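Local coordinates for protein phosphoacetylglucosamine mutase (Aspergillus lentulus, PDB 5O9X) that interconverts N-acetylglucosamine 6-phosphate and N-acetylglucosamine 1-phosphate, as a phosphohexomutase, probably by way of a sugar bisphosphate intermediate, at residues G190-L195 against I229-E234; G47-L52 against A90-Y95; A148-A151 against E155-D158. The protein carries 1 engineered substitution. All blocks are in the same frame, centred on the assembly; numbering follows the deposited sequence.

Contact 1: G190-L195 against I229-E234; sequences GYYEKL and IKYLPE
Tyr192 and Tyr231 swing their rings in the same sense: in each, CG stands anti to the carbonyl carbon (chi1 -59° and -66°), and the two rings are thereby brought together between their two helices. Tyr231 reaches across and lays one face over the start of the Tyr192 side chain. The CB of Tyr192 sits over that face, 3.6 Å from the centroid of the Tyr231 ring, a CH-pi contact displaced toward the CD2 side, where Tyr192 CB to Tyr231 CD2 is 3.5 Å. Beyond CB the two rings are inclined, with planes at 34° and centroids 5.4 Å apart, and Tyr192 CD2 approaches Tyr231 CE2 to 3.6 Å. The contact joins helix 188-202 to the C-terminal end of helix 221-231, within the family's second domain, whose mixed sheet includes strand 212-215, leading into helix 221-231. Farther along, at the CD1/CE1 rim and on the same side of the ring plane, Glu193 CG comes obliquely to 3.8 Å from Tyr231 CE1, while its extended chain carries the carboxylate on to a hydrogen bond with Gln189. The hydroxyl of Tyr192 is held well away from Tyr231, hydrogen-bonded to Glu188 and Gln166.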
loop_
_atom_site.group_PDB
_atom_site.type_symbol
_atom_site.label_atom_id
_atom_site.label_comp_id
_atom_site.label_asym_id
_atom_site.label_seq_id
_atom_site.Cartn_x
_atom_site.Cartn_y
_atom_site.Cartn_z
ATOM N N GLY A 190 16.801 5.838 12.024
ATOM C CA GLY A 190 17.512 5.266 10.910
ATOM C C GLY A 190 16.688 5.405 9.611
ATOM O O GLY A 190 17.214 5.718 8.525
ATOM N N TYR A 191 15.393 5.196 9.742
ATOM C CA TYR A 191 14.444 5.419 8.579
ATOM C C TYR A 191 14.547 6.854 8.022
ATOM O O TYR A 191 14.748 7.032 6.811
ATOM C CB TYR A 191 13.021 5.101 9.045
ATOM C CG TYR A 191 11.920 5.466 8.070
ATOM C CD1 TYR A 191 11.533 4.548 7.110
ATOM C CD2 TYR A 191 11.287 6.748 8.107
ATOM C CE1 TYR A 191 10.515 4.856 6.206
ATOM C CE2 TYR A 191 10.304 7.094 7.154
ATOM C CZ TYR A 191 9.930 6.154 6.232
ATOM O OH TYR A 191 8.962 6.424 5.302
ATOM N N TYR A 192 14.515 7.875 8.903
ATOM C CA TYR A 192 14.586 9.281 8.422
ATOM C C TYR A 192 15.941 9.579 7.773
ATOM O O TYR A 192 15.998 10.265 6.714
ATOM C CB TYR A 192 14.377 10.308 9.540
ATOM C CG TYR A 192 13.022 10.158 10.229
ATOM C CD1 TYR A 192 11.842 10.021 9.462
ATOM C CD2 TYR A 192 12.933 10.102 11.627
ATOM C CE1 TYR A 192 10.554 9.816 10.112
ATOM C CE2 TYR A 192 11.700 9.906 12.287
ATOM C CZ TYR A 192 10.538 9.764 11.532
ATOM O OH TYR A 192 9.348 9.578 12.173
ATOM N N GLU A 193 17.004 9.045 8.393
ATOM C CA GLU A 193 18.387 9.248 7.906
ATOM C C GLU A 193 18.555 8.666 6.493
ATOM O O GLU A 193 19.177 9.287 5.588
ATOM C CB GLU A 193 19.353 8.566 8.894
ATOM C CG GLU A 193 19.461 9.405 10.140
ATOM C CD GLU A 193 20.360 8.793 11.216
ATOM O OE1 GLU A 193 20.644 7.574 11.143
ATOM O OE2 GLU A 193 20.788 9.564 12.116
ATOM N N LYS A 194 18.019 7.467 6.296
ATOM C CA LYS A 194 18.130 6.808 4.974
ATOM C C LYS A 194 17.372 7.562 3.899
ATOM O O LYS A 194 17.919 7.809 2.795
ATOM C CB LYS A 194 17.616 5.374 5.036
ATOM C CG LYS A 194 17.946 4.538 3.777
ATOM C CD LYS A 194 17.147 3.226 3.887
ATOM C CE LYS A 194 17.306 2.323 2.655
ATOM N NZ LYS A 194 18.696 1.850 2.573
ATOM N N LEU A 195 16.108 7.898 4.186
ATOM C CA LEU A 195 15.321 8.700 3.229
ATOM C C LEU A 195 16.012 10.023 2.943
ATOM O O LEU A 195 16.218 10.415 1.734
ATOM C CB LEU A 195 13.882 8.909 3.721
ATOM C CG LEU A 195 12.854 7.865 3.292
ATOM C CD1 LEU A 195 13.127 6.597 4.050
ATOM C CD2 LEU A 195 11.481 8.434 3.732
ATOM N N ILE A 229 11.152 15.935 8.109
ATOM C CA ILE A 229 11.575 17.221 7.521
ATOM C C ILE A 229 12.822 17.805 8.252
ATOM O O ILE A 229 13.711 18.380 7.618
ATOM C CB ILE A 229 10.421 18.153 7.577
ATOM C CG1 ILE A 229 9.490 17.718 6.443
ATOM C CG2 ILE A 229 10.800 19.654 7.338
ATOM C CD1 ILE A 229 8.124 18.377 6.507
ATOM N N LYS A 230 12.928 17.551 9.545
ATOM C CA LYS A 230 14.170 17.938 10.284
ATOM C C LYS A 230 15.413 17.295 9.758
ATOM O O LYS A 230 16.478 17.885 9.878
ATOM C CB LYS A 230 14.049 17.527 11.714
ATOM C CG LYS A 230 12.866 18.176 12.421
ATOM C CD LYS A 230 12.929 17.638 13.843
ATOM C CE LYS A 230 11.696 18.043 14.638
ATOM N NZ LYS A 230 11.804 17.296 15.948
ATOM N N TYR A 231 15.319 16.066 9.217
ATOM C CA TYR A 231 16.473 15.399 8.602
ATOM C C TYR A 231 16.794 15.815 7.180
ATOM O O TYR A 231 17.874 15.535 6.723
ATOM C CB TYR A 231 16.302 13.879 8.649
ATOM C CG TYR A 231 16.318 13.315 10.072
ATOM C CD1 TYR A 231 17.461 12.661 10.582
ATOM C CD2 TYR A 231 15.182 13.415 10.912
ATOM C CE1 TYR A 231 17.456 12.140 11.908
ATOM C CE2 TYR A 231 15.181 12.855 12.164
ATOM C CZ TYR A 231 16.329 12.248 12.675
ATOM O OH TYR A 231 16.337 11.676 13.957
ATOM N N LEU A 232 15.839 16.439 6.455
ATOM C CA LEU A 232 16.007 16.588 4.984
ATOM C C LEU A 232 17.094 17.640 4.637
ATOM O O LEU A 232 17.283 18.555 5.418
ATOM C CB LEU A 232 14.678 16.946 4.289
ATOM C CG LEU A 232 13.632 15.801 4.312
ATOM C CD1 LEU A 232 12.342 16.335 3.702
ATOM C CD2 LEU A 232 14.103 14.613 3.465
ATOM N N PRO A 233 17.762 17.517 3.472
ATOM C CA PRO A 233 18.838 18.497 3.168
ATOM C C PRO A 233 18.267 19.864 2.935
ATOM O O PRO A 233 17.068 19.995 2.607
ATOM C CB PRO A 233 19.525 17.930 1.914
ATOM C CG PRO A 233 18.521 17.005 1.318
ATOM C CD PRO A 233 17.672 16.458 2.442
ATOM N N GLU A 234 19.107 20.888 3.081
ATOM C CA GLU A 234 18.632 22.277 3.312
ATOM C C GLU A 234 18.303 23.176 2.086
ATOM O O GLU A 234 17.431 24.115 2.188
ATOM C CB GLU A 234 19.653 23.008 4.238
ATOM C CG GLU A 234 19.052 24.148 5.068
ATOM C CD GLU A 234 18.267 23.687 6.296
ATOM O OE1 GLU A 234 18.424 24.289 7.393
ATOM O OE2 GLU A 234 17.477 22.731 6.162
#

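Contact 2: G47-L52 against A90-Y95; sequences GLLATL and AEWEAY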
loop_
_atom_site.group_PDB
_atom_site.type_symbol
_atom_site.label_atom_id
_atom_site.label_comp_id
_atom_site.label_asym_id
_atom_site.label_seq_id
_atom_site.Cartn_x
_atom_site.Cartn_y
_atom_site.Cartn_z
ATOM N N GLY A 47 -0.881 -13.348 16.902
ATOM C CA GLY A 47 0.351 -13.444 17.721
ATOM C C GLY A 47 0.882 -14.905 17.644
ATOM O O GLY A 47 2.065 -15.158 17.466
ATOM N N LEU A 48 -0.025 -15.847 17.776
ATOM C CA LEU A 48 0.313 -17.282 17.557
ATOM C C LEU A 48 0.935 -17.577 16.193
ATOM O O LEU A 48 2.017 -18.197 16.126
ATOM C CB LEU A 48 -0.958 -18.086 17.805
ATOM C CG LEU A 48 -1.269 -18.489 19.255
ATOM C CD1 LEU A 48 -0.878 -17.552 20.376
ATOM C CD2 LEU A 48 -2.714 -18.927 19.376
ATOM N N LEU A 49 0.304 -17.094 15.119
ATOM C CA LEU A 49 0.828 -17.250 13.763
ATOM C C LEU A 49 2.212 -16.608 13.548
ATOM O O LEU A 49 3.081 -17.237 12.948
ATOM C CB LEU A 49 -0.158 -16.715 12.746
ATOM C CG LEU A 49 0.305 -17.175 11.353
ATOM C CD1 LEU A 49 0.052 -18.659 11.109
ATOM C CD2 LEU A 49 -0.360 -16.371 10.297
ATOM N N ALA A 50 2.394 -15.369 14.039
ATOM C CA ALA A 50 3.666 -14.677 13.927
ATOM C C ALA A 50 4.771 -15.516 14.586
ATOM O O ALA A 50 5.882 -15.545 14.073
ATOM C CB ALA A 50 3.620 -13.254 14.580
ATOM N N THR A 51 4.474 -16.120 15.719
ATOM C CA THR A 51 5.480 -16.975 16.438
ATOM C C THR A 51 5.880 -18.177 15.510
ATOM O O THR A 51 7.064 -18.422 15.262
ATOM C CB THR A 51 4.932 -17.539 17.767
ATOM O OG1 THR A 51 4.649 -16.486 18.692
ATOM C CG2 THR A 51 5.983 -18.477 18.452
ATOM N N LEU A 52 4.872 -18.856 14.956
ATOM C CA LEU A 52 5.117 -19.975 14.056
ATOM C C LEU A 52 5.885 -19.563 12.824
ATOM O O LEU A 52 6.756 -20.334 12.347
ATOM C CB LEU A 52 3.805 -20.668 13.648
ATOM C CG LEU A 52 3.067 -21.383 14.808
ATOM C CD1 LEU A 52 1.857 -22.114 14.256
ATOM C CD2 LEU A 52 3.948 -22.382 15.587
ATOM N N ALA A 90 1.561 -15.830 0.647
ATOM C CA ALA A 90 0.121 -16.196 0.431
ATOM C C ALA A 90 -0.410 -17.508 1.079
ATOM O O ALA A 90 -1.527 -17.542 1.602
ATOM C CB ALA A 90 -0.175 -16.193 -1.049
ATOM N N GLU A 91 0.396 -18.586 1.076
ATOM C CA GLU A 91 -0.018 -19.907 1.607
ATOM C C GLU A 91 -0.336 -19.828 3.130
ATOM O O GLU A 91 -1.120 -20.596 3.707
ATOM C CB GLU A 91 1.119 -20.899 1.265
ATOM C CG GLU A 91 1.029 -22.313 1.852
ATOM C CD GLU A 91 0.573 -23.406 0.853
ATOM O OE1 GLU A 91 0.658 -23.188 -0.386
ATOM O OE2 GLU A 91 0.136 -24.505 1.308
ATOM N N TRP A 92 0.295 -18.865 3.786
ATOM C CA TRP A 92 0.153 -18.678 5.197
ATOM C C TRP A 92 -1.088 -17.875 5.574
ATOM O O TRP A 92 -1.490 -17.887 6.742
ATOM C CB TRP A 92 1.421 -18.013 5.737
ATOM C CG TRP A 92 2.569 -18.993 5.990
ATOM C CD1 TRP A 92 3.337 -19.707 5.048
ATOM C CD2 TRP A 92 3.100 -19.338 7.265
ATOM N NE1 TRP A 92 4.264 -20.519 5.714
ATOM C CE2 TRP A 92 4.162 -20.288 7.054
ATOM C CE3 TRP A 92 2.774 -18.970 8.576
ATOM C CZ2 TRP A 92 4.918 -20.812 8.116
ATOM C CZ3 TRP A 92 3.525 -19.501 9.622
ATOM C CH2 TRP A 92 4.572 -20.422 9.380
ATOM N N GLU A 93 -1.768 -17.255 4.602
ATOM C CA GLU A 93 -3.058 -16.598 4.936
ATOM C C GLU A 93 -4.086 -17.655 5.399
ATOM O O GLU A 93 -4.831 -17.397 6.350
ATOM C CB GLU A 93 -3.598 -15.780 3.756
ATOM C CG GLU A 93 -2.567 -14.792 3.192
ATOM C CD GLU A 93 -3.071 -14.068 1.976
ATOM O OE1 GLU A 93 -4.122 -14.486 1.419
ATOM O OE2 GLU A 93 -2.442 -13.056 1.623
ATOM N N ALA A 94 -4.113 -18.843 4.746
ATOM C CA ALA A 94 -4.959 -19.958 5.239
ATOM C C ALA A 94 -4.674 -20.386 6.661
ATOM O O ALA A 94 -5.618 -20.707 7.412
ATOM C CB ALA A 94 -4.896 -21.200 4.326
ATOM N N TYR A 95 -3.406 -20.472 7.030
ATOM C CA TYR A 95 -3.086 -20.812 8.412
ATOM C C TYR A 95 -3.620 -19.722 9.381
ATOM O O TYR A 95 -4.173 -20.032 10.452
ATOM C CB TYR A 95 -1.593 -20.925 8.604
ATOM C CG TYR A 95 -0.886 -21.879 7.665
ATOM C CD1 TYR A 95 -1.484 -23.103 7.268
ATOM C CD2 TYR A 95 0.416 -21.604 7.239
ATOM C CE1 TYR A 95 -0.819 -23.983 6.417
ATOM C CE2 TYR A 95 1.101 -22.489 6.403
ATOM C CZ TYR A 95 0.487 -23.679 6.009
ATOM O OH TYR A 95 1.162 -24.516 5.157
#
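Helix 47-52 and helix 91-95 run roughly antiparallel, their N-to-C directions 136° apart, and their axes come no closer than 11.1 Å, a wide gap that large side chains must bridge. Both belong to the alpha/beta/alpha first domain of the phosphohexomutase fold, where helix 40-56 packs against helix 91-101. Leu49 and Trp92 do most of the bridging. With its CG anti to the backbone N (chi1 -168°), Leu49 extends CD1 between two aromatic residues: CD1 lies 3.7 Å from Trp92 CE3, meeting the indole obliquely, and 3.8 Å from Tyr95 CB. The second branch of Leu49 turns toward the backbone of helix 91-95, with CD2 4.0 Å from Trp92 O. Tyr95 touches Leu49 through its CB, and its ring bends back along its own helix, setting Tyr95 CD2 3.5 Å above the plane of the Trp92 indole near the rim. Trp92 also has a cation-pi partner in Arg53 and touches Ile118 of helix 107-118. The far end of its six-membered ring reaches Leu52, with CZ3 4.2 Å from Leu52 CB. At the ring's edge and near its plane, the carbonyl O of Leu52 lies 3.7 Å from Trp92 CH2.

Contact 3: A148-A151 against E155-D158; sequences ALTA and EFID
The Phe156 ring meets the helix with its outer edge: the methyl CG2 of Thr150 lies near the ring plane, 3.4 Å from CZ and 3.5 Å from CE2. Leu149 comes in obliquely, its CB 3.5 Å from Phe156 CD2. One branch of Leu149 continues past the ring toward its root, where CD1 stands 3.9 Å from Phe156 CB. Two neighbouring helix residues thus meet the CD2/CE2 edge of the ring, Thr150 near CZ and CE2, Leu149 nearer CD2. Phe156 has its CG between the backbone N and the carbonyl carbon (chi1 60°), which points the ring from the strand back to the last turn of the helix. Thr150 OG1 is directed back to its own helix, chiefly to Ala147 O with Ser146 O also in hydrogen-bonding reach, leaving CG2 to face the ring. No hydrogen bond crosses the contact. It closes the second half of a beta-alpha-beta unit, strand 127-132, helix 138-151 and strand 155-161, with three residues between the segments. Strand 155-161 lies at the edge of the first domain's sheet, hydrogen-bonded through its backbone to strand 127-132, whose Phe130 touches both Leu149 and Phe156, while Tyr44 of helix 40-56 meets Ala148 and Ala151.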
loop_
_atom_site.group_PDB
_atom_site.type_symbol
_atom_site.label_atom_id
_atom_site.label_comp_id
_atom_site.label_asym_id
_atom_site.label_seq_id
_atom_site.Cartn_x
_atom_site.Cartn_y
_atom_site.Cartn_z
ATOM N N ALA A 148 -0.398 -12.972 23.617
ATOM C CA ALA A 148 -0.051 -14.108 22.742
ATOM C C ALA A 148 1.442 -14.391 22.678
ATOM O O ALA A 148 1.840 -15.512 22.890
ATOM C CB ALA A 148 -0.617 -13.953 21.295
ATOM N N LEU A 149 2.261 -13.370 22.409
ATOM C CA LEU A 149 3.687 -13.527 22.263
ATOM C C LEU A 149 4.388 -13.941 23.574
ATOM O O LEU A 149 5.374 -14.694 23.553
ATOM C CB LEU A 149 4.358 -12.246 21.680
ATOM C CG LEU A 149 3.852 -11.945 20.219
ATOM C CD1 LEU A 149 4.177 -10.513 19.861
ATOM C CD2 LEU A 149 4.429 -12.939 19.194
ATOM N N THR A 150 3.847 -13.484 24.683
ATOM C CA THR A 150 4.417 -13.847 25.968
ATOM C C THR A 150 4.087 -15.329 26.208
ATOM O O THR A 150 4.949 -16.090 26.656
ATOM C CB THR A 150 3.861 -13.000 27.106
ATOM O OG1 THR A 150 2.442 -13.112 27.091
ATOM C CG2 THR A 150 4.188 -11.595 26.928
ATOM N N ALA A 151 2.868 -15.734 25.849
ATOM C CA ALA A 151 2.438 -17.123 26.022
ATOM C C ALA A 151 3.312 -18.075 25.204
ATOM O O ALA A 151 3.748 -19.104 25.703
ATOM C CB ALA A 151 0.957 -17.288 25.715
ATOM N N GLU A 155 10.472 -13.634 21.730
ATOM C CA GLU A 155 11.112 -12.343 21.975
ATOM C C GLU A 155 10.317 -11.306 21.152
ATOM O O GLU A 155 10.024 -11.565 19.957
ATOM C CB GLU A 155 12.517 -12.375 21.401
ATOM C CG GLU A 155 13.397 -11.174 21.658
ATOM C CD GLU A 155 14.805 -11.392 21.097
ATOM O OE1 GLU A 155 15.193 -12.547 20.750
ATOM O OE2 GLU A 155 15.546 -10.390 21.009
ATOM N N PHE A 156 10.014 -10.143 21.741
ATOM C CA PHE A 156 9.192 -9.119 20.992
ATOM C C PHE A 156 9.550 -7.701 21.361
ATOM O O PHE A 156 10.052 -7.467 22.465
ATOM C CB PHE A 156 7.657 -9.346 21.064
ATOM C CG PHE A 156 7.077 -9.321 22.437
ATOM C CD1 PHE A 156 6.549 -8.123 22.998
ATOM C CD2 PHE A 156 6.988 -10.509 23.173
ATOM C CE1 PHE A 156 5.955 -8.126 24.250
ATOM C CE2 PHE A 156 6.366 -10.516 24.437
ATOM C CZ PHE A 156 5.879 -9.310 24.976
ATOM N N ILE A 157 9.360 -6.783 20.402
ATOM C CA ILE A 157 9.677 -5.352 20.592
ATOM C C ILE A 157 8.444 -4.573 20.153
ATOM O O ILE A 157 7.912 -4.857 19.078
ATOM C CB ILE A 157 10.871 -4.914 19.750
ATOM C CG1 ILE A 157 12.166 -5.621 20.260
ATOM C CG2 ILE A 157 11.027 -3.396 19.749
ATOM C CD1 ILE A 157 13.280 -5.505 19.257
ATOM N N ASP A 158 8.005 -3.662 21.020
ATOM C CA ASP A 158 6.889 -2.732 20.735
ATOM C C ASP A 158 7.526 -1.469 20.185
ATOM O O ASP A 158 8.154 -0.738 20.935
ATOM C CB ASP A 158 6.130 -2.462 22.051
ATOM C CG ASP A 158 4.957 -1.468 21.866
ATOM O OD1 ASP A 158 4.819 -0.894 20.783
ATOM O OD2 ASP A 158 4.232 -1.240 22.821
#

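How the contacts relate
Contacts 2 and 3 form one continuous piece of the first domain, with centres 15 Å apart. Helix 40-56 is shared between them: Leu49 and Leu52 face helix 91-101, while Gly47, Leu48 and Thr51 pack on helix 138-151. At that junction Thr51 OG1 lies 3.6 Å from Leu149 CD2, and Leu48 CD1 is 3.7 Å from Ala148 CB. Contact 1 stands apart in the second domain, its centre about 30 Å from that of contact 3 and about 34 Å from that of contact 2; the nearest atoms are about 13 and 21 Å away. Bound glucose 1,6-bisphosphate lies in a pocket of residues spread between positions 29 and 514; the three contacts are packing within domains around it.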